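Local coordinates for 75aa long hypothetical regulatory protein AsnC (Pyrococcus horikoshii, PDB 2CVI) that is of unknown function but probably works as a stand-alone Lrp/AsnC-type ligand-binding domain that associates with a second copy of itself, at residues 5-10 and 70-75; 17-22 and 38-43; 26-31 and 42-47. All coordinates share one frame; numbering follows the deposited sequence.

Contact 1 (5-10 and 70-75); sequences FILMVT and STMIAI
The hydroxyl of T71 lies alongside I6, with OG1 3.6 Å from both CG1 and CG2 of that side chain. The two residues form a non-hydrogen-bonded antiparallel pair whose side chains run next to each other in the same direction. With OG1 of T71 beside the backbone N (chi1 -59°), its CG2 stands anti to that N and comes 4.0 Å from I6 CG1. Replacing T71 by a glycine is likely to open a gap beside I6 and deprive I56 of helix 49-59, which packs on both residues, of one neighbour. Strands 2-10 and 66-77 pair here in the antiparallel sheet of the Lrp/AsnC ligand-binding fold, a ferredoxin-like arrangement whose helix 49-59 covers the face bearing I6 and T71. On the other face, L7 and M72 cross at about a right angle. M72 CG lies beside its backbone N (chi1 -51°), where L7 CD2 rests 3.9 Å from it. F5 points its ring away from strand 66-77 and meets Y32 of the second subunit edge-to-face. Between the side chains, F5 and M72 exchange two backbone hydrogen bonds, the shorter from M72 N to F5 O at 2.8 Å and almost straight at 174°; L7 and S70 exchange two more, L7 N to S70 O and S70 N to L7 O, each 2.9 Å.

Contact 2 (17-22 and 38-43); sequences EVMEKL and YDLIVK
L40 rises from strand 40-46 into the inner side of helix 15-23, where V18, M19 and L22 receive it. This is the helix-on-sheet layer of a ferredoxin-like fold: the short helical and strand segments run nearly parallel, 5° apart, with their axes 10.3 Å from each other, and side chains alone bridge the interval. The packing is dense around one methyl. L40 CD2 meets L22 CD1 tip to tip at 3.3 Å, tighter than usual van der Waals contact, while V18 CG1 comes in obliquely and stands 3.7 Å from the same L40 CD2. L40 reaches this position because its CG is anti to the backbone N (chi1 -173°), which extends the side chain toward the helix. L22 CD1 has a second neighbour, V42 CG1, at 3.8 Å, and those two side chains cross at about a right angle; I60 and M63 close in on L22 from the loop that follows helix 49-59. At the start of the strand, D39 and L40 both face M8 in a classic beta bulge, and D39 OD2 accepts a hydrogen bond from T10 N.

M19 marks the looser flank. It lies against L40, but its bent chain carries the thioether away toward A31 and V33 of strand 28-33, and its exact fit against L40 is doubtful. The outer side of the helix is polar and open to solvent, with E17, E20 and K21 exposed. One turn apart, E17 and K21 form a salt bridge. E17 also has the carboxylate of E65 close by, and the positive charge of K21 probably eases the repulsion between the two. K21 NZ approaches E17 OE1 on its anti side at 3.2 Å, 31° out of the carboxylate plane.

Contact 3 (26-31 and 42-47); sequences PEVKEA and VKVETD. With K (potassium ion), chain C.
The carbonyl oxygen of K43 takes two backbone N-H groups, K29 N at 2.8 Å and, weakly, E30 N at 3.4 Å. This is a classic beta bulge: K29 and E30 together face K43, and the register shifts by one between the V28–V44 and E30–K43 pairs. The bulge lies in the hairpin of strands 28-33 and 40-46. K29, bent at chi2 and chi4, crosses E45 at about a right angle and sets NZ 2.8 Å from E45 OE1, a salt bridge made on the anti side of the carboxylate, 20° out of its plane. E30 and K43 instead extend side by side, and a water joins them, 2.6 Å from E30 OE2 and 2.8 Å from K43 NZ. Each also bonds to a tyrosine: E30 OE1 to Y32 OH, and K43 NZ to Y32 OH of the second subunit. V28 O binds the potassium ion at 2.5 Å, with the carbonyl oxygens of L23 and M25 also on the metal. On the face away from the E30 and K43 side chains, V28 CG2 and V44 CG1 pack at 4.0 Å beneath helix 49-59, V28 against F55 and V44 against L52, while A31 lies against M19 and L23 of helix 15-23.

All three contacts involve one four-stranded antiparallel sheet, ordered 28-33, 40-46, 2-10, 66-77, and their centres lie about 11 Å from one another. Contact 3 joins one outermost strand to 40-46, contact 1 joins 2-10 to the other, and the pairing of 40-46 with 2-10, including I6 N to V42 O, connects them. Contact 2 sets helix 15-23 on this sheet and shares V42 and K43 with contact 3. Along the chain, contacts 2 and 3 fall between the two segments of contact 1, which brings the first and last strands together. Strand 66-77 continues the sheet into the second subunit, so that one sheet spans the interface between the two subunits.

Contact 1 (5-10 and 70-75)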
ATOM      1  N   PHE A   5       3.425  -6.220  -0.242  1.00 12.77           N
ATOM      2  CA  PHE A   5       2.082  -5.678  -0.364  1.00 12.87           C
ATOM      3  C   PHE A   5       1.517  -6.240  -1.656  1.00 15.22           C
ATOM      4  O   PHE A   5       2.167  -6.159  -2.706  1.00 16.72           O
ATOM      5  CB  PHE A   5       2.111  -4.154  -0.467  1.00 12.88           C
ATOM      6  CG  PHE A   5       2.313  -3.484   0.842  1.00 13.33           C
ATOM      7  CD1 PHE A   5       1.215  -3.119   1.624  1.00 13.97           C
ATOM      8  CD2 PHE A   5       3.597  -3.279   1.327  1.00 15.71           C
ATOM      9  CE1 PHE A   5       1.379  -2.579   2.870  1.00 14.20           C
ATOM     10  CE2 PHE A   5       3.811  -2.728   2.585  1.00 16.05           C
ATOM     11  CZ  PHE A   5       2.693  -2.374   3.377  1.00 16.01           C
ATOM     12  N   ILE A   6       0.341  -6.845  -1.568  1.00 14.43           N
ATOM     13  CA  ILE A   6      -0.299  -7.398  -2.764  1.00 14.35           C
ATOM     14  C   ILE A   6      -1.463  -6.459  -3.122  1.00 13.58           C
ATOM     15  O   ILE A   6      -2.368  -6.271  -2.287  1.00 14.54           O
ATOM     16  CB  ILE A   6      -0.852  -8.813  -2.513  1.00 14.07           C
ATOM     17  CG1 ILE A   6       0.234  -9.785  -2.024  1.00 15.09           C
ATOM     18  CG2 ILE A   6      -1.419  -9.352  -3.874  1.00 14.74           C
ATOM     19  CD1 ILE A   6      -0.336 -11.143  -1.591  1.00 17.34           C
ATOM     20  N   LEU A   7      -1.433  -5.860  -4.309  1.00 12.78           N
ATOM     21  CA  LEU A   7      -2.481  -4.943  -4.770  1.00 13.78           C
ATOM     22  C   LEU A   7      -3.427  -5.782  -5.603  1.00 13.76           C
ATOM     23  O   LEU A   7      -2.981  -6.500  -6.497  1.00 14.55           O
ATOM     24  CB  LEU A   7      -1.875  -3.795  -5.602  1.00 17.77           C
ATOM     25  CG  LEU A   7      -1.001  -2.689  -4.972  1.00 23.17           C
ATOM     26  CD1 LEU A   7      -1.837  -1.778  -4.118  1.00 24.74           C
ATOM     27  CD2 LEU A   7       0.190  -3.267  -4.227  1.00 24.48           C
ATOM     28  N   MET A   8      -4.724  -5.693  -5.322  1.00 12.66           N
ATOM     29  CA  MET A   8      -5.706  -6.544  -5.973  1.00 13.08           C
ATOM     30  C   MET A   8      -6.848  -5.850  -6.666  1.00 13.67           C
ATOM     31  O   MET A   8      -7.341  -4.819  -6.195  1.00 13.58           O
ATOM     32  CB  MET A   8      -6.324  -7.492  -4.945  1.00 13.61           C
ATOM     33  CG  MET A   8      -5.284  -8.229  -4.045  1.00 13.77           C
ATOM     34  SD  MET A   8      -6.170  -9.361  -2.955  1.00 17.45           S
ATOM     35  CE  MET A   8      -4.741 -10.191  -2.120  1.00 16.29           C
ATOM     36  N   VAL A   9      -7.269  -6.447  -7.791  1.00 14.32           N
ATOM     37  CA  VAL A   9      -8.450  -6.011  -8.554  1.00 16.22           C
ATOM     38  C   VAL A   9      -9.466  -7.085  -8.207  1.00 16.95           C
ATOM     39  O   VAL A   9      -9.192  -8.282  -8.268  1.00 16.43           O
ATOM     40  CB  VAL A   9      -8.200  -6.004 -10.070  1.00 16.34           C
ATOM     41  CG1 VAL A   9      -9.528  -5.727 -10.810  1.00 18.20           C
ATOM     42  CG2 VAL A   9      -7.158  -5.001 -10.421  1.00 15.81           C
ATOM     43  N   THR A  10     -10.650  -6.699  -7.765  1.00 16.32           N
ATOM     44  CA  THR A  10     -11.642  -7.693  -7.429  1.00 16.49           C
ATOM     45  C   THR A  10     -12.946  -7.398  -8.146  1.00 17.02           C
ATOM     46  O   THR A  10     -13.166  -6.274  -8.595  1.00 17.13           O
ATOM     47  CB  THR A  10     -11.966  -7.716  -5.918  1.00 19.68           C
ATOM     48  OG1 THR A  10     -12.619  -6.495  -5.554  1.00 22.31           O
ATOM     49  CG2 THR A  10     -10.721  -7.839  -5.070  1.00 19.45           C
ATOM     50  N   SER A  70      -0.920  -7.612  -8.252  1.00 15.11           N
ATOM     51  CA  SER A  70       0.427  -7.093  -8.550  1.00 14.66           C
ATOM     52  C   SER A  70       1.085  -6.997  -7.172  1.00 15.54           C
ATOM     53  O   SER A  70       0.586  -6.276  -6.298  1.00 15.73           O
ATOM     54  CB  SER A  70       0.406  -5.716  -9.214  1.00 16.70           C
ATOM     55  OG  SER A  70       1.727  -5.296  -9.545  1.00 18.93           O
ATOM     56  N   THR A  71       2.203  -7.680  -6.982  1.00 15.23           N
ATOM     57  CA  THR A  71       2.849  -7.712  -5.661  1.00 15.78           C
ATOM     58  C   THR A  71       4.144  -6.903  -5.604  1.00 16.76           C
ATOM     59  O   THR A  71       4.969  -6.968  -6.528  1.00 18.62           O
ATOM     60  CB  THR A  71       3.103  -9.154  -5.282  1.00 16.04           C
ATOM     61  OG1 THR A  71       1.855  -9.862  -5.259  1.00 16.63           O
ATOM     62  CG2 THR A  71       3.752  -9.275  -3.882  1.00 16.84           C
ATOM     63  N   MET A  72       4.297  -6.120  -4.537  1.00 17.06           N
ATOM     64  CA  MET A  72       5.493  -5.264  -4.340  1.00 16.85           C
ATOM     65  C   MET A  72       6.282  -5.871  -3.165  1.00 16.26           C
ATOM     66  O   MET A  72       5.766  -5.863  -2.051  1.00 15.73           O
ATOM     67  CB  MET A  72       5.058  -3.845  -3.941  1.00 19.63           C
ATOM     68  CG  MET A  72       4.005  -3.168  -4.826  1.00 21.06           C
ATOM     69  SD  MET A  72       4.635  -2.743  -6.445  1.00 23.38           S
ATOM     70  CE  MET A  72       3.046  -2.781  -7.369  1.00 22.88           C
ATOM     71  N   ILE A  73       7.484  -6.435  -3.399  1.00 14.51           N
ATOM     72  CA  ILE A  73       8.304  -7.025  -2.300  1.00 14.56           C
ATOM     73  C   ILE A  73       9.119  -5.937  -1.612  1.00 12.58           C
ATOM     74  O   ILE A  73       9.871  -5.216  -2.258  1.00 13.92           O
ATOM     75  CB  ILE A  73       9.295  -8.096  -2.839  1.00 16.41           C
ATOM     76  CG1 ILE A  73       8.541  -9.243  -3.503  1.00 18.33           C
ATOM     77  CG2 ILE A  73      10.150  -8.631  -1.708  1.00 17.17           C
ATOM     78  CD1 ILE A  73       9.429 -10.147  -4.369  1.00 20.89           C
ATOM     79  N   ALA A  74       8.983  -5.812  -0.299  1.00 12.64           N
ATOM     80  CA  ALA A  74       9.755  -4.786   0.417  1.00 13.67           C
ATOM     81  C   ALA A  74      11.241  -5.170   0.472  1.00 13.62           C
ATOM     82  O   ALA A  74      11.578  -6.295   0.878  1.00 15.71           O
ATOM     83  CB  ALA A  74       9.191  -4.636   1.828  1.00 14.86           C
ATOM     84  N   ILE A  75      12.094  -4.244   0.032  1.00 12.32           N
ATOM     85  CA  ILE A  75      13.536  -4.456   0.102  1.00 13.57           C
ATOM     86  C   ILE A  75      14.185  -3.437   1.046  1.00 14.38           C
ATOM     87  O   ILE A  75      15.351  -3.572   1.372  1.00 15.82           O
ATOM     88  CB  ILE A  75      14.195  -4.458  -1.289  1.00 13.08           C
ATOM     89  CG1 ILE A  75      13.823  -3.213  -2.105  1.00 13.73           C
ATOM     90  CG2 ILE A  75      13.739  -5.713  -2.034  1.00 15.46           C
ATOM     91  CD1 ILE A  75      14.642  -3.110  -3.424  1.00 19.54           C
TER

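Contact 2 (17-22 and 38-43)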
ATOM      1  N   GLU A  17     -15.930  -9.412   1.708  1.00 31.11           N
ATOM      2  CA  GLU A  17     -16.024 -10.879   1.810  1.00 31.47           C
ATOM      3  C   GLU A  17     -14.633 -11.458   1.675  1.00 29.89           C
ATOM      4  O   GLU A  17     -14.221 -12.322   2.461  1.00 28.48           O
ATOM      5  CB  GLU A  17     -16.891 -11.470   0.682  1.00 34.44           C
ATOM      6  CG  GLU A  17     -16.672 -12.990   0.472  1.00 36.58           C
ATOM      7  CD  GLU A  17     -17.448 -13.583  -0.711  1.00 38.52           C
ATOM      8  OE1 GLU A  17     -17.081 -14.682  -1.177  1.00 39.69           O
ATOM      9  OE2 GLU A  17     -18.428 -12.971  -1.171  1.00 40.48           O
ATOM     10  N   VAL A  18     -13.930 -10.990   0.648  1.00 27.46           N
ATOM     11  CA  VAL A  18     -12.563 -11.400   0.356  1.00 27.91           C
ATOM     12  C   VAL A  18     -11.643 -10.885   1.462  1.00 23.44           C
ATOM     13  O   VAL A  18     -10.757 -11.589   1.901  1.00 23.94           O
ATOM     14  CB  VAL A  18     -12.064 -10.813  -1.034  1.00 28.33           C
ATOM     15  CG1 VAL A  18     -10.529 -10.894  -1.141  1.00 30.78           C
ATOM     16  CG2 VAL A  18     -12.701 -11.601  -2.181  1.00 30.84           C
ATOM     17  N   MET A  19     -11.851  -9.636   1.875  1.00 25.63           N
ATOM     18  CA  MET A  19     -11.032  -9.005   2.915  1.00 25.09           C
ATOM     19  C   MET A  19     -11.111  -9.862   4.185  1.00 23.91           C
ATOM     20  O   MET A  19     -10.105 -10.149   4.819  1.00 23.77           O
ATOM     21  CB  MET A  19     -11.551  -7.576   3.179  1.00 26.59           C
ATOM     22  CG  MET A  19     -10.568  -6.383   2.944  1.00 28.22           C
ATOM     23  SD  MET A  19     -10.369  -5.379   4.487  1.00 30.75           S
ATOM     24  CE  MET A  19     -12.036  -5.207   5.059  1.00 28.27           C
ATOM     25  N   GLU A  20     -12.302 -10.314   4.546  1.00 23.63           N
ATOM     26  CA  GLU A  20     -12.384 -11.129   5.744  1.00 23.82           C
ATOM     27  C   GLU A  20     -11.769 -12.501   5.565  1.00 22.43           C
ATOM     28  O   GLU A  20     -11.146 -13.032   6.495  1.00 21.96           O
ATOM     29  CB  GLU A  20     -13.812 -11.208   6.242  1.00 25.73           C
ATOM     30  CG  GLU A  20     -14.249  -9.850   6.804  1.00 31.16           C
ATOM     31  CD  GLU A  20     -13.167  -9.195   7.690  1.00 33.86           C
ATOM     32  OE1 GLU A  20     -12.568  -8.179   7.248  1.00 35.42           O
ATOM     33  OE2 GLU A  20     -12.911  -9.701   8.822  1.00 35.20           O
ATOM     34  N   LYS A  21     -11.907 -13.093   4.379  1.00 21.25           N
ATOM     35  CA  LYS A  21     -11.264 -14.377   4.166  1.00 21.06           C
ATOM     36  C   LYS A  21      -9.759 -14.187   4.164  1.00 20.06           C
ATOM     37  O   LYS A  21      -9.022 -15.047   4.643  1.00 21.32           O
ATOM     38  CB  LYS A  21     -11.663 -15.010   2.836  1.00 22.59           C
ATOM     39  CG  LYS A  21     -13.061 -15.617   2.821  1.00 25.15           C
ATOM     40  CD  LYS A  21     -13.306 -16.260   1.432  1.00 28.42           C
ATOM     41  CE  LYS A  21     -14.626 -17.028   1.375  1.00 30.69           C
ATOM     42  NZ  LYS A  21     -15.862 -16.203   1.375  1.00 34.28           N
ATOM     43  N   LEU A  22      -9.304 -13.061   3.611  1.00 19.78           N
ATOM     44  CA  LEU A  22      -7.871 -12.791   3.574  1.00 20.49           C
ATOM     45  C   LEU A  22      -7.312 -12.565   4.960  1.00 20.21           C
ATOM     46  O   LEU A  22      -6.317 -13.141   5.321  1.00 18.63           O
ATOM     47  CB  LEU A  22      -7.549 -11.567   2.686  1.00 20.68           C
ATOM     48  CG  LEU A  22      -7.723 -11.756   1.179  1.00 23.33           C
ATOM     49  CD1 LEU A  22      -7.648 -10.407   0.507  1.00 25.28           C
ATOM     50  CD2 LEU A  22      -6.656 -12.695   0.655  1.00 23.74           C
ATOM     51  N   TYR A  38      -6.389   0.032  -7.770  1.00 15.59           N
ATOM     52  CA  TYR A  38      -6.692  -1.263  -7.193  1.00 15.93           C
ATOM     53  C   TYR A  38      -7.829  -1.135  -6.187  1.00 15.13           C
ATOM     54  O   TYR A  38      -8.134  -0.026  -5.710  1.00 17.53           O
ATOM     55  CB  TYR A  38      -5.442  -1.817  -6.513  1.00 16.51           C
ATOM     56  CG  TYR A  38      -4.324  -2.115  -7.498  1.00 16.19           C
ATOM     57  CD1 TYR A  38      -4.301  -3.319  -8.207  1.00 18.00           C
ATOM     58  CD2 TYR A  38      -3.325  -1.183  -7.735  1.00 17.95           C
ATOM     59  CE1 TYR A  38      -3.294  -3.588  -9.153  1.00 19.82           C
ATOM     60  CE2 TYR A  38      -2.306  -1.439  -8.678  1.00 18.49           C
ATOM     61  CZ  TYR A  38      -2.308  -2.635  -9.366  1.00 19.45           C
ATOM     62  OH  TYR A  38      -1.298  -2.889 -10.260  1.00 21.29           O
ATOM     63  N   ASP A  39      -8.460  -2.265  -5.887  1.00 13.89           N
ATOM     64  CA  ASP A  39      -9.584  -2.352  -4.961  1.00 12.73           C
ATOM     65  C   ASP A  39      -9.254  -2.760  -3.556  1.00 14.81           C
ATOM     66  O   ASP A  39     -10.010  -2.465  -2.616  1.00 14.71           O
ATOM     67  CB  ASP A  39     -10.611  -3.355  -5.508  1.00 14.81           C
ATOM     68  CG  ASP A  39     -11.096  -2.977  -6.888  1.00 16.43           C
ATOM     69  OD1 ASP A  39     -11.668  -1.866  -7.021  1.00 15.78           O
ATOM     70  OD2 ASP A  39     -10.927  -3.782  -7.822  1.00 15.64           O
ATOM     71  N   LEU A  40      -8.171  -3.526  -3.428  1.00 14.26           N
ATOM     72  CA  LEU A  40      -7.778  -4.024  -2.120  1.00 16.29           C
ATOM     73  C   LEU A  40      -6.270  -4.046  -2.022  1.00 16.29           C
ATOM     74  O   LEU A  40      -5.589  -4.328  -2.999  1.00 17.39           O
ATOM     75  CB  LEU A  40      -8.333  -5.461  -1.914  1.00 20.22           C
ATOM     76  CG  LEU A  40      -8.226  -6.229  -0.586  1.00 23.58           C
ATOM     77  CD1 LEU A  40      -8.849  -5.412   0.544  1.00 24.95           C
ATOM     78  CD2 LEU A  40      -8.938  -7.587  -0.727  1.00 24.88           C
ATOM     79  N   ILE A  41      -5.742  -3.701  -0.849  1.00 14.89           N
ATOM     80  CA  ILE A  41      -4.300  -3.763  -0.612  1.00 15.34           C
ATOM     81  C   ILE A  41      -4.110  -4.629   0.625  1.00 15.86           C
ATOM     82  O   ILE A  41      -4.735  -4.407   1.654  1.00 15.15           O
ATOM     83  CB  ILE A  41      -3.685  -2.423  -0.306  1.00 17.22           C
ATOM     84  CG1 ILE A  41      -3.772  -1.526  -1.517  1.00 20.71           C
ATOM     85  CG2 ILE A  41      -2.160  -2.634   0.081  1.00 18.49           C
ATOM     86  CD1 ILE A  41      -3.166  -0.178  -1.277  1.00 21.99           C
ATOM     87  N   VAL A  42      -3.228  -5.610   0.522  1.00 14.09           N
ATOM     88  CA  VAL A  42      -2.990  -6.516   1.631  1.00 15.68           C
ATOM     89  C   VAL A  42      -1.495  -6.584   1.932  1.00 14.95           C
ATOM     90  O   VAL A  42      -0.661  -6.591   1.013  1.00 15.68           O
ATOM     91  CB  VAL A  42      -3.549  -7.912   1.288  1.00 19.30           C
ATOM     92  CG1 VAL A  42      -4.969  -7.742   0.680  1.00 21.34           C
ATOM     93  CG2 VAL A  42      -2.642  -8.662   0.344  1.00 24.43           C
ATOM     94  N   LYS A  43      -1.139  -6.546   3.214  1.00 12.86           N
ATOM     95  CA  LYS A  43       0.267  -6.639   3.624  1.00 14.24           C
ATOM     96  C   LYS A  43       0.432  -8.072   4.103  1.00 15.53           C
ATOM     97  O   LYS A  43      -0.303  -8.538   4.976  1.00 15.66           O
ATOM     98  CB  LYS A  43       0.647  -5.675   4.787  1.00 14.67           C
ATOM     99  CG  LYS A  43       2.181  -5.631   5.053  1.00 17.60           C
ATOM    100  CD  LYS A  43       2.580  -4.752   6.268  1.00 17.02           C
ATOM    101  CE  LYS A  43       4.093  -4.595   6.371  1.00 19.07           C
ATOM    102  NZ  LYS A  43       4.434  -4.034   7.723  1.00 21.00           N
TER

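Contact 3 (26-31 and 42-47)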
ATOM      1  N   PRO A  26      -3.167 -16.783   8.011  1.00 23.87           N
ATOM      2  CA  PRO A  26      -2.004 -16.417   8.805  1.00 22.96           C
ATOM      3  C   PRO A  26      -0.955 -15.497   8.153  1.00 22.33           C
ATOM      4  O   PRO A  26      -0.341 -14.684   8.820  1.00 23.56           O
ATOM      5  CB  PRO A  26      -1.463 -17.784   9.263  1.00 23.80           C
ATOM      6  CG  PRO A  26      -1.854 -18.680   8.190  1.00 25.04           C
ATOM      7  CD  PRO A  26      -3.253 -18.244   7.816  1.00 24.95           C
ATOM      8  N   GLU A  27      -0.796 -15.612   6.846  1.00 20.75           N
ATOM      9  CA  GLU A  27       0.167 -14.781   6.154  1.00 20.58           C
ATOM     10  C   GLU A  27      -0.257 -13.309   6.078  1.00 19.46           C
ATOM     11  O   GLU A  27       0.592 -12.433   5.937  1.00 16.60           O
ATOM     12  CB  GLU A  27       0.337 -15.256   4.717  1.00 22.67           C
ATOM     13  CG  GLU A  27       0.956 -16.631   4.575  1.00 27.18           C
ATOM     14  CD  GLU A  27      -0.043 -17.768   4.685  1.00 27.35           C
ATOM     15  OE1 GLU A  27      -1.276 -17.528   4.888  1.00 26.26           O
ATOM     16  OE2 GLU A  27       0.439 -18.916   4.555  1.00 28.00           O
ATOM     17  N   VAL A  28      -1.570 -13.072   6.106  1.00 16.80           N
ATOM     18  CA  VAL A  28      -2.113 -11.738   5.942  1.00 16.38           C
ATOM     19  C   VAL A  28      -2.123 -10.967   7.242  1.00 16.05           C
ATOM     20  O   VAL A  28      -2.798 -11.375   8.207  1.00 17.23           O
ATOM     21  CB  VAL A  28      -3.521 -11.782   5.332  1.00 16.10           C
ATOM     22  CG1 VAL A  28      -4.107 -10.370   5.269  1.00 15.64           C
ATOM     23  CG2 VAL A  28      -3.446 -12.395   3.940  1.00 18.36           C
ATOM     24  N   LYS A  29      -1.392  -9.854   7.246  1.00 14.95           N
ATOM     25  CA  LYS A  29      -1.266  -9.052   8.452  1.00 16.02           C
ATOM     26  C   LYS A  29      -2.148  -7.836   8.508  1.00 17.12           C
ATOM     27  O   LYS A  29      -2.555  -7.410   9.603  1.00 18.61           O
ATOM     28  CB  LYS A  29       0.188  -8.631   8.661  1.00 17.77           C
ATOM     29  CG  LYS A  29       1.172  -9.813   8.645  1.00 18.95           C
ATOM     30  CD  LYS A  29       0.732 -10.972   9.572  1.00 19.38           C
ATOM     31  CE  LYS A  29       1.618 -12.255   9.485  1.00 22.98           C
ATOM     32  NZ  LYS A  29       2.928 -12.123  10.120  1.00 24.65           N
ATOM     33  N   GLU A  30      -2.447  -7.262   7.344  1.00 16.23           N
ATOM     34  CA  GLU A  30      -3.298  -6.080   7.263  1.00 16.25           C
ATOM     35  C   GLU A  30      -3.977  -6.134   5.910  1.00 16.31           C
ATOM     36  O   GLU A  30      -3.419  -6.680   4.962  1.00 16.45           O
ATOM     37  CB  GLU A  30      -2.486  -4.774   7.262  1.00 18.01           C
ATOM     38  CG  GLU A  30      -1.566  -4.628   8.428  1.00 19.68           C
ATOM     39  CD  GLU A  30      -0.653  -3.436   8.292  1.00 22.57           C
ATOM     40  OE1 GLU A  30      -0.913  -2.555   7.444  1.00 24.94           O
ATOM     41  OE2 GLU A  30       0.330  -3.379   9.057  1.00 24.75           O
ATOM     42  N   ALA A  31      -5.175  -5.571   5.833  1.00 16.46           N
ATOM     43  CA  ALA A  31      -5.925  -5.512   4.584  1.00 17.12           C
ATOM     44  C   ALA A  31      -6.747  -4.219   4.587  1.00 16.60           C
ATOM     45  O   ALA A  31      -7.265  -3.760   5.635  1.00 18.11           O
ATOM     46  CB  ALA A  31      -6.863  -6.703   4.440  1.00 17.42           C
ATOM     47  N   VAL A  42      -3.228  -5.610   0.522  1.00 14.09           N
ATOM     48  CA  VAL A  42      -2.990  -6.516   1.631  1.00 15.68           C
ATOM     49  C   VAL A  42      -1.495  -6.584   1.932  1.00 14.95           C
ATOM     50  O   VAL A  42      -0.661  -6.591   1.013  1.00 15.68           O
ATOM     51  CB  VAL A  42      -3.549  -7.912   1.288  1.00 19.30           C
ATOM     52  CG1 VAL A  42      -4.969  -7.742   0.680  1.00 21.34           C
ATOM     53  CG2 VAL A  42      -2.642  -8.662   0.344  1.00 24.43           C
ATOM     54  N   LYS A  43      -1.139  -6.546   3.214  1.00 12.86           N
ATOM     55  CA  LYS A  43       0.267  -6.639   3.624  1.00 14.24           C
ATOM     56  C   LYS A  43       0.432  -8.072   4.103  1.00 15.53           C
ATOM     57  O   LYS A  43      -0.303  -8.538   4.976  1.00 15.66           O
ATOM     58  CB  LYS A  43       0.647  -5.675   4.787  1.00 14.67           C
ATOM     59  CG  LYS A  43       2.181  -5.631   5.053  1.00 17.60           C
ATOM     60  CD  LYS A  43       2.580  -4.752   6.268  1.00 17.02           C
ATOM     61  CE  LYS A  43       4.093  -4.595   6.371  1.00 19.07           C
ATOM     62  NZ  LYS A  43       4.434  -4.034   7.723  1.00 21.00           N
ATOM     63  N   VAL A  44       1.398  -8.775   3.520  1.00 14.58           N
ATOM     64  CA  VAL A  44       1.691 -10.150   3.919  1.00 15.34           C
ATOM     65  C   VAL A  44       3.145 -10.303   4.347  1.00 16.70           C
ATOM     66  O   VAL A  44       4.031  -9.537   3.955  1.00 15.92           O
ATOM     67  CB  VAL A  44       1.471 -11.146   2.767  1.00 16.31           C
ATOM     68  CG1 VAL A  44       0.027 -11.178   2.359  1.00 17.52           C
ATOM     69  CG2 VAL A  44       2.326 -10.772   1.593  1.00 16.55           C
ATOM     70  N   GLU A  45       3.353 -11.270   5.236  1.00 16.03           N
ATOM     71  CA  GLU A  45       4.690 -11.656   5.686  1.00 16.69           C
ATOM     72  C   GLU A  45       4.756 -13.189   5.540  1.00 17.35           C
ATOM     73  O   GLU A  45       3.847 -13.916   5.964  1.00 18.62           O
ATOM     74  CB  GLU A  45       4.939 -11.216   7.155  1.00 18.66           C
ATOM     75  CG  GLU A  45       4.981  -9.702   7.323  1.00 19.83           C
ATOM     76  CD  GLU A  45       5.062  -9.236   8.783  1.00 24.41           C
ATOM     77  OE1 GLU A  45       4.716 -10.025   9.682  1.00 25.27           O
ATOM     78  OE2 GLU A  45       5.461  -8.080   9.009  1.00 25.80           O
ATOM     79  N   THR A  46       5.833 -13.664   4.928  1.00 16.43           N
ATOM     80  CA  THR A  46       6.058 -15.096   4.710  1.00 16.77           C
ATOM     81  C   THR A  46       7.503 -15.439   5.064  1.00 16.86           C
ATOM     82  O   THR A  46       8.358 -14.557   5.114  1.00 17.72           O
ATOM     83  CB  THR A  46       5.766 -15.512   3.241  1.00 17.41           C
ATOM     84  OG1 THR A  46       6.634 -14.807   2.346  1.00 18.51           O
ATOM     85  CG2 THR A  46       4.280 -15.245   2.888  1.00 18.17           C
ATOM     86  N   ASP A  47       7.781 -16.721   5.291  1.00 18.42           N
ATOM     87  CA  ASP A  47       9.136 -17.116   5.651  1.00 20.69           C
ATOM     88  C   ASP A  47      10.140 -16.891   4.529  1.00 20.20           C
ATOM     89  O   ASP A  47      11.270 -16.433   4.742  1.00 23.03           O
ATOM     90  CB  ASP A  47       9.131 -18.598   6.033  1.00 24.18           C
ATOM     91  CG  ASP A  47       8.373 -18.868   7.312  1.00 29.46           C
ATOM     92  OD1 ASP A  47       8.064 -17.902   8.048  1.00 32.55           O
ATOM     93  OD2 ASP A  47       8.101 -20.060   7.589  1.00 32.36           O
TER
HETATM   94  K     K C1091      -4.123 -12.848   9.702  1.00 22.04           K
HETATM   95  O   HOH W   1       2.572  -2.169   8.787  1.00 22.80           O
HETATM   96  O   HOH W   2      -4.589 -15.833  10.935  1.00 26.65           O